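Local coordinates for LbaCas13a H328A (C2c2) (Lachnospiraceae bacterium NK4A179, PDB 5WLH), which acts as an RNA-guided CRISPR nuclease that binds a pre-crRNA and targets RNA, cleaving it at adenosines, at residues A503-F508 with A918-G923; A507-H512 with D597-M602; Q904-V909 with T961-V966; I908-L913 with D968-L973. All coordinates share one frame; numbering follows the deposited sequence.

Contact 1 of 4, residues A503-F508 with A918-G923. With nucleotides of chain B.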
# COMPACT_ATOMS: atom_id res chain seq x y z
N ALA A 503 -12.10 6.31 -3.54
CA ALA A 503 -13.18 5.99 -2.61
C ALA A 503 -12.89 6.59 -1.24
O ALA A 503 -13.82 7.01 -0.53
CB ALA A 503 -13.35 4.48 -2.51
N VAL A 504 -11.62 6.61 -0.85
CA VAL A 504 -11.23 7.18 0.44
C VAL A 504 -11.56 8.66 0.47
O VAL A 504 -12.13 9.17 1.43
CB VAL A 504 -9.73 6.93 0.68
CG1 VAL A 504 -9.20 7.80 1.84
CG2 VAL A 504 -9.48 5.43 0.92
N TYR A 505 -11.24 9.37 -0.62
CA TYR A 505 -11.46 10.81 -0.67
C TYR A 505 -12.94 11.15 -0.75
O TYR A 505 -13.36 12.16 -0.17
CB TYR A 505 -10.69 11.44 -1.83
CG TYR A 505 -9.22 11.26 -1.61
CD1 TYR A 505 -8.63 11.67 -0.41
CD2 TYR A 505 -8.43 10.62 -2.55
CE1 TYR A 505 -7.28 11.48 -0.18
CE2 TYR A 505 -7.09 10.42 -2.32
CZ TYR A 505 -6.52 10.85 -1.14
OH TYR A 505 -5.17 10.64 -0.92
N VAL A 506 -13.74 10.32 -1.44
CA VAL A 506 -15.20 10.50 -1.39
C VAL A 506 -15.68 10.49 0.05
O VAL A 506 -16.44 11.37 0.48
CB VAL A 506 -15.91 9.41 -2.22
CG1 VAL A 506 -17.45 9.48 -2.03
CG2 VAL A 506 -15.57 9.57 -3.68
N ALA A 507 -15.21 9.52 0.85
CA ALA A 507 -15.59 9.46 2.25
C ALA A 507 -15.17 10.71 3.01
O ALA A 507 -15.95 11.25 3.80
CB ALA A 507 -14.98 8.21 2.92
N PHE A 508 -13.93 11.20 2.78
CA PHE A 508 -13.47 12.38 3.50
C PHE A 508 -14.23 13.63 3.05
O PHE A 508 -14.49 14.52 3.86
CB PHE A 508 -11.97 12.60 3.31
CG PHE A 508 -11.13 11.81 4.28
CD1 PHE A 508 -11.06 12.19 5.62
CD2 PHE A 508 -10.42 10.69 3.87
CE1 PHE A 508 -10.29 11.46 6.53
CE2 PHE A 508 -9.65 9.95 4.78
CZ PHE A 508 -9.58 10.33 6.10
N ALA A 918 -6.01 16.76 -0.88
CA ALA A 918 -6.16 17.03 -2.30
C ALA A 918 -4.83 16.82 -3.02
O ALA A 918 -4.80 16.28 -4.14
CB ALA A 918 -6.67 18.46 -2.52
N ASN A 919 -3.73 17.22 -2.38
CA ASN A 919 -2.41 16.99 -2.97
C ASN A 919 -2.15 15.50 -3.14
O ASN A 919 -1.63 15.06 -4.18
CB ASN A 919 -1.33 17.62 -2.09
CG ASN A 919 0.08 17.35 -2.60
OD1 ASN A 919 0.49 17.92 -3.60
ND2 ASN A 919 0.83 16.47 -1.92
N HIS A 920 -2.48 14.71 -2.12
CA HIS A 920 -2.35 13.26 -2.23
C HIS A 920 -3.22 12.70 -3.36
O HIS A 920 -2.77 11.83 -4.12
CB HIS A 920 -2.74 12.59 -0.91
CG HIS A 920 -1.72 12.71 0.18
ND1 HIS A 920 -0.37 12.65 -0.05
CD2 HIS A 920 -1.88 12.84 1.52
CE1 HIS A 920 0.28 12.76 1.10
NE2 HIS A 920 -0.62 12.88 2.07
N MET A 921 -4.47 13.15 -3.45
CA MET A 921 -5.34 12.72 -4.53
C MET A 921 -4.73 13.04 -5.88
O MET A 921 -4.72 12.20 -6.78
CB MET A 921 -6.72 13.37 -4.40
CG MET A 921 -7.74 12.87 -5.40
SD MET A 921 -9.30 13.75 -5.08
CE MET A 921 -10.50 12.63 -5.80
N LEU A 922 -4.18 14.24 -6.03
CA LEU A 922 -3.52 14.59 -7.28
C LEU A 922 -2.34 13.66 -7.55
O LEU A 922 -2.14 13.22 -8.69
CB LEU A 922 -3.06 16.04 -7.23
CG LEU A 922 -2.56 16.66 -8.52
CD1 LEU A 922 -3.55 16.40 -9.67
CD2 LEU A 922 -2.35 18.16 -8.28
N GLY A 923 -1.58 13.33 -6.51
CA GLY A 923 -0.46 12.42 -6.68
C GLY A 923 -0.90 11.03 -7.12
O GLY A 923 -0.23 10.39 -7.92
P U B 35 2.87 21.59 -4.26
OP1 U B 35 2.39 20.50 -5.13
OP2 U B 35 3.16 22.86 -4.98
O5' U B 35 1.83 21.89 -3.10
C5' U B 35 0.66 22.65 -3.33
C4' U B 35 -0.05 22.86 -2.02
O4' U B 35 -0.46 21.58 -1.49
C3' U B 35 0.81 23.46 -0.93
O3' U B 35 0.89 24.86 -1.06
C2' U B 35 0.11 23.00 0.34
O2' U B 35 -0.97 23.86 0.66
C1' U B 35 -0.45 21.62 -0.08
N1 U B 35 0.41 20.53 0.41
C2 U B 35 0.19 20.13 1.71
O2 U B 35 -0.68 20.61 2.41
N3 U B 35 1.00 19.13 2.15
C4 U B 35 2.02 18.51 1.45
O4 U B 35 2.67 17.64 2.02
C5 U B 35 2.20 18.99 0.11
C6 U B 35 1.41 19.96 -0.35

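Contact 2 of 4, residues A507-H512 with D597-M602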
# COMPACT_ATOMS: atom_id res chain seq x y z
N ALA A 507 -15.21 9.52 0.85
CA ALA A 507 -15.59 9.46 2.25
C ALA A 507 -15.17 10.71 3.01
O ALA A 507 -15.95 11.25 3.80
CB ALA A 507 -14.98 8.21 2.92
N PHE A 508 -13.93 11.20 2.78
CA PHE A 508 -13.47 12.38 3.50
C PHE A 508 -14.23 13.63 3.05
O PHE A 508 -14.49 14.52 3.86
CB PHE A 508 -11.97 12.60 3.31
CG PHE A 508 -11.13 11.81 4.28
CD1 PHE A 508 -11.06 12.19 5.62
CD2 PHE A 508 -10.42 10.69 3.87
CE1 PHE A 508 -10.29 11.46 6.53
CE2 PHE A 508 -9.65 9.95 4.78
CZ PHE A 508 -9.58 10.33 6.10
N ALA A 509 -14.54 13.73 1.76
CA ALA A 509 -15.30 14.88 1.30
C ALA A 509 -16.66 14.92 1.97
O ALA A 509 -17.12 15.98 2.41
CB ALA A 509 -15.45 14.84 -0.23
N ALA A 510 -17.31 13.75 2.06
CA ALA A 510 -18.60 13.67 2.74
C ALA A 510 -18.47 14.05 4.20
O ALA A 510 -19.28 14.82 4.74
CB ALA A 510 -19.17 12.26 2.59
N ARG A 511 -17.44 13.52 4.88
CA ARG A 511 -17.19 13.89 6.27
C ARG A 511 -17.02 15.39 6.42
O ARG A 511 -17.65 16.02 7.29
CB ARG A 511 -15.94 13.15 6.78
CG ARG A 511 -15.54 13.57 8.19
CD ARG A 511 -16.73 13.36 9.15
NE ARG A 511 -16.35 13.60 10.54
CZ ARG A 511 -17.14 13.31 11.57
NH1 ARG A 511 -18.35 12.79 11.35
NH2 ARG A 511 -16.72 13.54 12.80
N HIS A 512 -16.16 16.00 5.59
CA HIS A 512 -15.92 17.43 5.74
C HIS A 512 -17.19 18.23 5.49
O HIS A 512 -17.51 19.14 6.26
CB HIS A 512 -14.79 17.87 4.82
CG HIS A 512 -13.49 17.21 5.16
ND1 HIS A 512 -12.47 17.05 4.26
CD2 HIS A 512 -13.07 16.64 6.31
CE1 HIS A 512 -11.46 16.42 4.84
NE2 HIS A 512 -11.81 16.16 6.09
N ASP A 597 -25.34 15.13 -3.13
CA ASP A 597 -25.61 14.25 -4.27
C ASP A 597 -24.41 14.13 -5.20
O ASP A 597 -24.19 13.07 -5.79
CB ASP A 597 -26.81 14.76 -5.07
CG ASP A 597 -28.12 14.55 -4.36
OD1 ASP A 597 -28.15 13.79 -3.37
OD2 ASP A 597 -29.12 15.16 -4.80
N VAL A 598 -23.68 15.22 -5.44
CA VAL A 598 -22.48 15.11 -6.26
C VAL A 598 -21.52 14.11 -5.64
O VAL A 598 -21.02 13.20 -6.32
CB VAL A 598 -21.79 16.47 -6.44
CG1 VAL A 598 -20.53 16.26 -7.28
CG2 VAL A 598 -22.73 17.46 -7.11
N ILE A 599 -21.26 14.25 -4.34
CA ILE A 599 -20.29 13.39 -3.68
C ILE A 599 -20.77 11.96 -3.71
O ILE A 599 -20.02 11.04 -4.04
CB ILE A 599 -20.03 13.87 -2.24
CG1 ILE A 599 -19.38 15.25 -2.25
CG2 ILE A 599 -19.13 12.87 -1.45
CD1 ILE A 599 -19.38 15.92 -0.88
N TYR A 600 -22.05 11.75 -3.36
CA TYR A 600 -22.62 10.41 -3.35
C TYR A 600 -22.48 9.75 -4.72
O TYR A 600 -22.24 8.55 -4.80
CB TYR A 600 -24.09 10.45 -2.93
CG TYR A 600 -24.71 9.09 -3.01
CD1 TYR A 600 -24.43 8.12 -2.06
CD2 TYR A 600 -25.54 8.75 -4.08
CE1 TYR A 600 -24.97 6.86 -2.15
CE2 TYR A 600 -26.09 7.50 -4.18
CZ TYR A 600 -25.80 6.56 -3.21
OH TYR A 600 -26.34 5.32 -3.33
N SER A 601 -22.64 10.53 -5.79
CA SER A 601 -22.60 9.94 -7.12
C SER A 601 -21.23 9.36 -7.44
O SER A 601 -21.12 8.52 -8.34
CB SER A 601 -22.99 10.96 -8.19
OG SER A 601 -22.00 11.94 -8.38
N MET A 602 -20.20 9.76 -6.71
CA MET A 602 -18.88 9.18 -6.90
C MET A 602 -18.66 7.94 -6.04
O MET A 602 -17.70 7.20 -6.28
CB MET A 602 -17.79 10.21 -6.60
CG MET A 602 -16.51 9.97 -7.38
SD MET A 602 -15.41 11.39 -7.33
CE MET A 602 -14.52 11.11 -8.86

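Contact 3 of 4, residues Q904-V909 with T961-V966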
# COMPACT_ATOMS: atom_id res chain seq x y z
N GLN A 904 -17.60 17.47 -12.79
CA GLN A 904 -18.17 18.10 -11.61
C GLN A 904 -17.97 17.25 -10.35
O GLN A 904 -17.75 17.80 -9.26
CB GLN A 904 -19.65 18.40 -11.85
CG GLN A 904 -19.81 19.47 -12.95
CD GLN A 904 -21.27 19.82 -13.22
OE1 GLN A 904 -22.16 19.42 -12.47
NE2 GLN A 904 -21.52 20.52 -14.31
N LYS A 905 -18.04 15.93 -10.47
CA LYS A 905 -17.77 15.07 -9.32
C LYS A 905 -16.34 15.23 -8.84
O LYS A 905 -16.09 15.36 -7.63
CB LYS A 905 -18.03 13.61 -9.67
CG LYS A 905 -19.45 13.24 -10.01
CD LYS A 905 -19.43 11.73 -10.27
CE LYS A 905 -20.55 11.30 -11.16
NZ LYS A 905 -20.36 9.87 -11.51
N TRP A 906 -15.36 15.14 -9.75
CA TRP A 906 -13.97 15.31 -9.34
C TRP A 906 -13.77 16.65 -8.67
O TRP A 906 -13.02 16.77 -7.69
CB TRP A 906 -13.03 15.19 -10.54
CG TRP A 906 -12.89 13.82 -11.03
CD1 TRP A 906 -13.53 13.27 -12.11
CD2 TRP A 906 -12.07 12.79 -10.48
NE1 TRP A 906 -13.14 11.95 -12.26
CE2 TRP A 906 -12.24 11.64 -11.27
CE3 TRP A 906 -11.19 12.73 -9.39
CZ2 TRP A 906 -11.59 10.44 -11.01
CZ3 TRP A 906 -10.53 11.54 -9.13
CH2 TRP A 906 -10.74 10.41 -9.94
N TYR A 907 -14.42 17.68 -9.20
CA TYR A 907 -14.36 19.00 -8.62
C TYR A 907 -14.85 19.00 -7.18
O TYR A 907 -14.11 19.37 -6.26
CB TYR A 907 -15.19 19.96 -9.46
CG TYR A 907 -15.36 21.32 -8.86
CD1 TYR A 907 -14.29 22.00 -8.28
CD2 TYR A 907 -16.60 21.96 -8.90
CE1 TYR A 907 -14.46 23.27 -7.74
CE2 TYR A 907 -16.78 23.22 -8.36
CZ TYR A 907 -15.71 23.88 -7.79
OH TYR A 907 -15.89 25.14 -7.27
N ILE A 908 -16.11 18.62 -6.96
CA ILE A 908 -16.68 18.74 -5.62
C ILE A 908 -15.97 17.81 -4.64
O ILE A 908 -15.68 18.20 -3.51
CB ILE A 908 -18.20 18.48 -5.65
CG1 ILE A 908 -18.89 19.58 -6.47
CG2 ILE A 908 -18.78 18.41 -4.23
CD1 ILE A 908 -18.65 21.00 -5.88
N VAL A 909 -15.66 16.58 -5.05
CA VAL A 909 -15.00 15.67 -4.11
C VAL A 909 -13.64 16.21 -3.71
O VAL A 909 -13.32 16.31 -2.52
CB VAL A 909 -14.91 14.24 -4.69
CG1 VAL A 909 -13.98 13.37 -3.84
CG2 VAL A 909 -16.29 13.62 -4.70
N THR A 961 -6.08 15.03 -18.17
CA THR A 961 -5.55 16.39 -18.07
C THR A 961 -6.58 17.35 -17.47
O THR A 961 -6.23 18.26 -16.73
CB THR A 961 -5.07 16.89 -19.44
OG1 THR A 961 -4.07 16.00 -19.94
CG2 THR A 961 -4.47 18.29 -19.34
N ASP A 962 -7.87 17.15 -17.78
CA ASP A 962 -8.91 17.97 -17.17
C ASP A 962 -9.09 17.62 -15.70
O ASP A 962 -9.26 18.51 -14.86
CB ASP A 962 -10.24 17.82 -17.90
CG ASP A 962 -10.23 18.47 -19.26
OD1 ASP A 962 -9.32 19.30 -19.53
OD2 ASP A 962 -11.12 18.15 -20.06
N VAL A 963 -9.11 16.33 -15.38
CA VAL A 963 -9.23 15.91 -13.99
C VAL A 963 -8.10 16.50 -13.19
O VAL A 963 -8.30 17.02 -12.08
CB VAL A 963 -9.25 14.38 -13.87
CG1 VAL A 963 -9.38 14.00 -12.39
CG2 VAL A 963 -10.42 13.83 -14.67
N ASP A 964 -6.89 16.39 -13.73
CA ASP A 964 -5.70 16.95 -13.10
C ASP A 964 -5.89 18.43 -12.79
O ASP A 964 -5.69 18.86 -11.66
CB ASP A 964 -4.49 16.72 -14.00
CG ASP A 964 -3.18 17.01 -13.30
OD1 ASP A 964 -2.88 18.20 -13.06
OD2 ASP A 964 -2.45 16.05 -12.96
N ALA A 965 -6.31 19.21 -13.80
CA ALA A 965 -6.46 20.64 -13.60
C ALA A 965 -7.51 20.94 -12.55
O ALA A 965 -7.37 21.88 -11.76
CB ALA A 965 -6.83 21.31 -14.92
N VAL A 966 -8.58 20.15 -12.52
CA VAL A 966 -9.63 20.37 -11.53
C VAL A 966 -9.10 20.10 -10.13
O VAL A 966 -9.30 20.90 -9.21
CB VAL A 966 -10.85 19.49 -11.83
CG1 VAL A 966 -11.77 19.51 -10.66
CG2 VAL A 966 -11.57 20.00 -13.10

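Contact 4 of 4, residues I908-L913 with D968-L973. With nucleotides of chain B.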
# COMPACT_ATOMS: atom_id res chain seq x y z
N ILE A 908 -16.11 18.62 -6.96
CA ILE A 908 -16.68 18.74 -5.62
C ILE A 908 -15.97 17.81 -4.64
O ILE A 908 -15.68 18.20 -3.51
CB ILE A 908 -18.20 18.48 -5.65
CG1 ILE A 908 -18.89 19.58 -6.47
CG2 ILE A 908 -18.78 18.41 -4.23
CD1 ILE A 908 -18.65 21.00 -5.88
N VAL A 909 -15.66 16.58 -5.05
CA VAL A 909 -15.00 15.67 -4.11
C VAL A 909 -13.64 16.21 -3.71
O VAL A 909 -13.32 16.31 -2.52
CB VAL A 909 -14.91 14.24 -4.69
CG1 VAL A 909 -13.98 13.37 -3.84
CG2 VAL A 909 -16.29 13.62 -4.70
N SER A 910 -12.82 16.61 -4.69
CA SER A 910 -11.48 17.09 -4.33
C SER A 910 -11.56 18.42 -3.59
O SER A 910 -10.74 18.68 -2.70
CB SER A 910 -10.60 17.24 -5.57
OG SER A 910 -11.06 18.28 -6.42
N ARG A 911 -12.56 19.23 -3.91
CA ARG A 911 -12.65 20.56 -3.33
C ARG A 911 -12.95 20.50 -1.84
O ARG A 911 -12.59 21.43 -1.11
CB ARG A 911 -13.72 21.38 -4.06
CG ARG A 911 -13.72 22.86 -3.71
CD ARG A 911 -12.46 23.56 -4.16
NE ARG A 911 -12.56 24.99 -3.86
CZ ARG A 911 -12.18 25.55 -2.71
NH1 ARG A 911 -11.65 24.83 -1.73
NH2 ARG A 911 -12.33 26.86 -2.55
N PHE A 912 -13.61 19.44 -1.37
CA PHE A 912 -13.95 19.30 0.04
C PHE A 912 -12.88 18.57 0.84
O PHE A 912 -13.15 18.18 1.98
CB PHE A 912 -15.30 18.60 0.18
CG PHE A 912 -16.45 19.56 0.17
CD1 PHE A 912 -16.81 20.22 1.33
CD2 PHE A 912 -17.10 19.87 -1.01
CE1 PHE A 912 -17.83 21.14 1.32
CE2 PHE A 912 -18.13 20.79 -1.03
CZ PHE A 912 -18.49 21.43 0.14
N LEU A 913 -11.69 18.39 0.28
CA LEU A 913 -10.61 17.75 1.01
C LEU A 913 -9.75 18.79 1.71
O LEU A 913 -9.79 19.97 1.40
CB LEU A 913 -9.74 16.93 0.05
CG LEU A 913 -10.43 15.81 -0.71
CD1 LEU A 913 -9.43 15.18 -1.68
CD2 LEU A 913 -10.99 14.78 0.29
N ASP A 968 -6.03 20.04 -9.13
CA ASP A 968 -5.01 21.05 -8.85
C ASP A 968 -5.64 22.36 -8.41
O ASP A 968 -5.14 23.03 -7.49
CB ASP A 968 -4.13 21.25 -10.08
CG ASP A 968 -3.15 22.39 -9.92
OD1 ASP A 968 -2.05 22.16 -9.38
OD2 ASP A 968 -3.48 23.53 -10.33
N LEU A 969 -6.77 22.73 -9.04
CA LEU A 969 -7.50 23.91 -8.59
C LEU A 969 -7.93 23.75 -7.15
O LEU A 969 -7.77 24.67 -6.34
CB LEU A 969 -8.70 24.17 -9.52
CG LEU A 969 -9.68 25.25 -9.05
CD1 LEU A 969 -10.17 26.12 -10.21
CD2 LEU A 969 -10.88 24.63 -8.32
N SER A 970 -8.42 22.56 -6.78
CA SER A 970 -8.79 22.30 -5.39
C SER A 970 -7.59 22.37 -4.46
O SER A 970 -7.67 22.96 -3.37
CB SER A 970 -9.48 20.94 -5.29
OG SER A 970 -10.78 21.02 -5.84
N VAL A 971 -6.46 21.76 -4.84
CA VAL A 971 -5.27 21.82 -3.98
C VAL A 971 -4.98 23.26 -3.60
O VAL A 971 -4.81 23.60 -2.43
CB VAL A 971 -4.06 21.18 -4.69
CG1 VAL A 971 -2.77 21.43 -3.87
CG2 VAL A 971 -4.26 19.70 -4.91
N LYS A 972 -4.95 24.14 -4.61
CA LYS A 972 -4.59 25.53 -4.39
C LYS A 972 -5.65 26.25 -3.56
O LYS A 972 -5.33 26.95 -2.59
CB LYS A 972 -4.40 26.22 -5.74
CG LYS A 972 -3.10 25.80 -6.44
CD LYS A 972 -3.19 25.92 -7.94
CE LYS A 972 -1.83 25.80 -8.62
NZ LYS A 972 -1.96 25.63 -10.12
N LEU A 973 -6.93 26.05 -3.90
CA LEU A 973 -7.98 26.78 -3.21
C LEU A 973 -8.30 26.21 -1.83
O LEU A 973 -8.69 26.97 -0.93
CB LEU A 973 -9.23 26.81 -4.09
CG LEU A 973 -9.11 27.62 -5.40
CD1 LEU A 973 -10.44 27.79 -6.08
CD2 LEU A 973 -8.51 29.01 -5.12
P U B 35 2.87 21.59 -4.26
OP1 U B 35 2.39 20.50 -5.13
OP2 U B 35 3.16 22.86 -4.98
O5' U B 35 1.83 21.89 -3.10
C5' U B 35 0.66 22.65 -3.33
C4' U B 35 -0.05 22.86 -2.02
O4' U B 35 -0.46 21.58 -1.49
C3' U B 35 0.81 23.46 -0.93
O3' U B 35 0.89 24.86 -1.06
C2' U B 35 0.11 23.00 0.34
O2' U B 35 -0.97 23.86 0.66
C1' U B 35 -0.45 21.62 -0.08
N1 U B 35 0.41 20.53 0.41
C2 U B 35 0.19 20.13 1.71
O2 U B 35 -0.68 20.61 2.41
N3 U B 35 1.00 19.13 2.15
C4 U B 35 2.02 18.51 1.45
O4 U B 35 2.67 17.64 2.02
C5 U B 35 2.20 18.99 0.11
C6 U B 35 1.41 19.96 -0.35
O HOH W 1 -11.52 26.78 0.47
O HOH W 2 -10.27 29.07 -0.91

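Contact 1 of 4, residues A503-F508 with A918-G923
The phenol ring of Tyr505 carries Met921 CB over one of its faces, 4.0 Å from the ring centroid, while its hydroxyl end meets His920 obliquely. This is helix-to-helix packing through an aromatic residue, combining a CH-pi contact with a Met-aromatic one, and it joins helix 486-517 to helix 915-941. With CG anti to the carbonyl carbon (chi1 -64°), Tyr505 reaches over to the second helix. Met921 holds CG anti to its own N and runs on extended, passing the tyrosine in the opposite direction. Its SD therefore lies oblique to the ring, 4.8 Å from the centroid, and its CE comes close to Tyr505 CB. The methionine also touches Trp906, Val909 and Leu913, which makes the tyrosine part of a larger buried cluster. A leucine in place of Tyr505 would probably leave Met921 CB without the flat face it rests on and open a gap beside His920. Asn919 points away from the first helix and lies against the guide RNA, with its ND2 3.5 Å from C5 of U35 of chain B. Nearer the tyrosine, His920 crosses its side chain at about a right angle, bringing His920 CB to 3.1 Å from Tyr505 OH.

Contact 2 of 4, residues A507-H512 with D597-M602
Ala509 meets Ile599 first, its O lying 4.0 Å from Ile599 CD1 and its methyl turned toward the same branch end. One residue on, Ala510 receives the other branch: Ile599 CG2 stands 4.1 Å from Ala510 CB and as far from its N. The isoleucine manages both because CG2 is anti to its backbone N while CG1, anti to the carbonyl carbon (chi1 -65°), leads out to CD1. Two neighbouring alanines let the backbones come near, with 6.6 Å between the CA atoms of Ala510 and Ile599. Since Ile599 also touches Val506 and Leu513, the arrangement is consistent with a knob set among four residues of helix 486-517, as in knobs-into-holes packing. Helix 588-602 leads directly into an R-X4-H sequence, the signature of HEPN ribonucleases, so the knob lies just ahead of the probable nuclease motif. An alanine at Ile599 would lose both branches and is likely to leave a gap over the two methyls of the first helix. Further along, Arg511 turns elsewhere and forms a salt bridge with Glu1049. His512 has Phe508 O 3.1 Å above one face of its imidazole, and its ND1 is hydrogen-bonded to Phe912 O.

Contact 3 of 4, residues Q904-V909 with T961-V966
Trp906 and Val963 are brought together by their first torsions. The tryptophan sets CG anti to its carbonyl carbon (chi1 -73°), which turns the indole toward the second helix, and the valine sets CG1 anti to its backbone N (chi1 -180°), which lays that methyl on the ring. CG1 of Val963 stands 3.8 Å from the centroid of the five-membered ring of Trp906, over its face, in a CH-pi contact. Its nearest ring atom is Trp906 CD2, at 3.5 Å, so the methyl sits over the fused bond side of the pyrrole and also near CE3. The second methyl, CG2, reaches toward CD1 and NE1 of the same ring. Across the indole from the valine, Met602 of helix 588-602 brings its CE to 3.4 Å from Trp906 CE2, so that the ring is filled in from both sides.

The example is one of two helices running almost side by side: 904-909 and 961-966 point the same way, inclined by 24°, with axes 9.4 Å apart. Helix 915-941 and two short strands lie between them in sequence. One turn beyond Val963, Val966 presses CG1 against the backbone of the first helix, 3.3 Å from Tyr907 CA, and touches Tyr907 CB as well. The phenol of Tyr907 has other partners: its ring meets Phe628 edge-to-face and its OH is hydrogen-bonded to Glu631. Val966 likewise touches Phe628, along with Leu893 and Val897 of helix 891-898.

Contact 4 of 4, residues I908-L913 with D968-L973
Ser970 and Ser910 supply the direct hydrogen bond of this contact, with Ser970 OG donating to Ser910 OG over 2.8 Å. It fastens the end of helix 901-911, where Phe912 is the first residue to leave helical geometry, against helix 960-974. Ser910 holds its hydroxyl between its own N and carbonyl carbon (chi1 67°), and its own proton is turned back to the carbonyls of Trp906 and Tyr907, which it can serve only by sharing. At the edge of the Arg911 guanidinium a water accepts from NH1 (2.9 Å) and lies where it could also donate to Leu973 O.

In the packing, the small Ser970 permits a near approach, its OG lying 3.2 Å from Arg911 CA. The arginine chain bends at chi2 (65°) and lays the guanidinium beside the second helix, with Leu973 CB 3.4 Å above the centre of its plane.

Two ion pairs flank the contact. Arg911 NE forms a salt bridge with Glu631, which probably fixes the rotation of the guanidinium. Within the second helix, Lys972 NZ reaches the syn lone pair of Asp968 OD2 at 2.6 Å.

Val971, on another side of its helix, places CG1 3.3 Å from O4' of U35 of chain B, so the contact backs onto the guide RNA. Around it, helix 486-517 takes Phe912 and Leu913, helix 588-602 takes Ile908, helix 635-645 covers Leu969 and Leu973, and helix 915-941 touches Ser910 and Val971.

In the fold
From the N terminus, helix 486-517 comes first, and contacts 1 and 2 start from the same stretch of it. Contact 2 closes the shorter loop, returning after 84 residues to helix 588-602, whereas contact 1 spans 409 residues before helix 915-941 arrives. Contacts 3 and 4 start later, from one shared stretch of helix 901-911 that includes Ile908 and Val909, and both end on helix 960-974; each begins within the span of contact 1 and closes beyond it, so they cross it. Both lie in series after contact 2. Helix 901-911 sits centrally: Val909 touches residues of contacts 1 and 2. Together they tie five helices from two regions of the chain, 486-602 and 901-974, into one buried bundle beside the guide RNA.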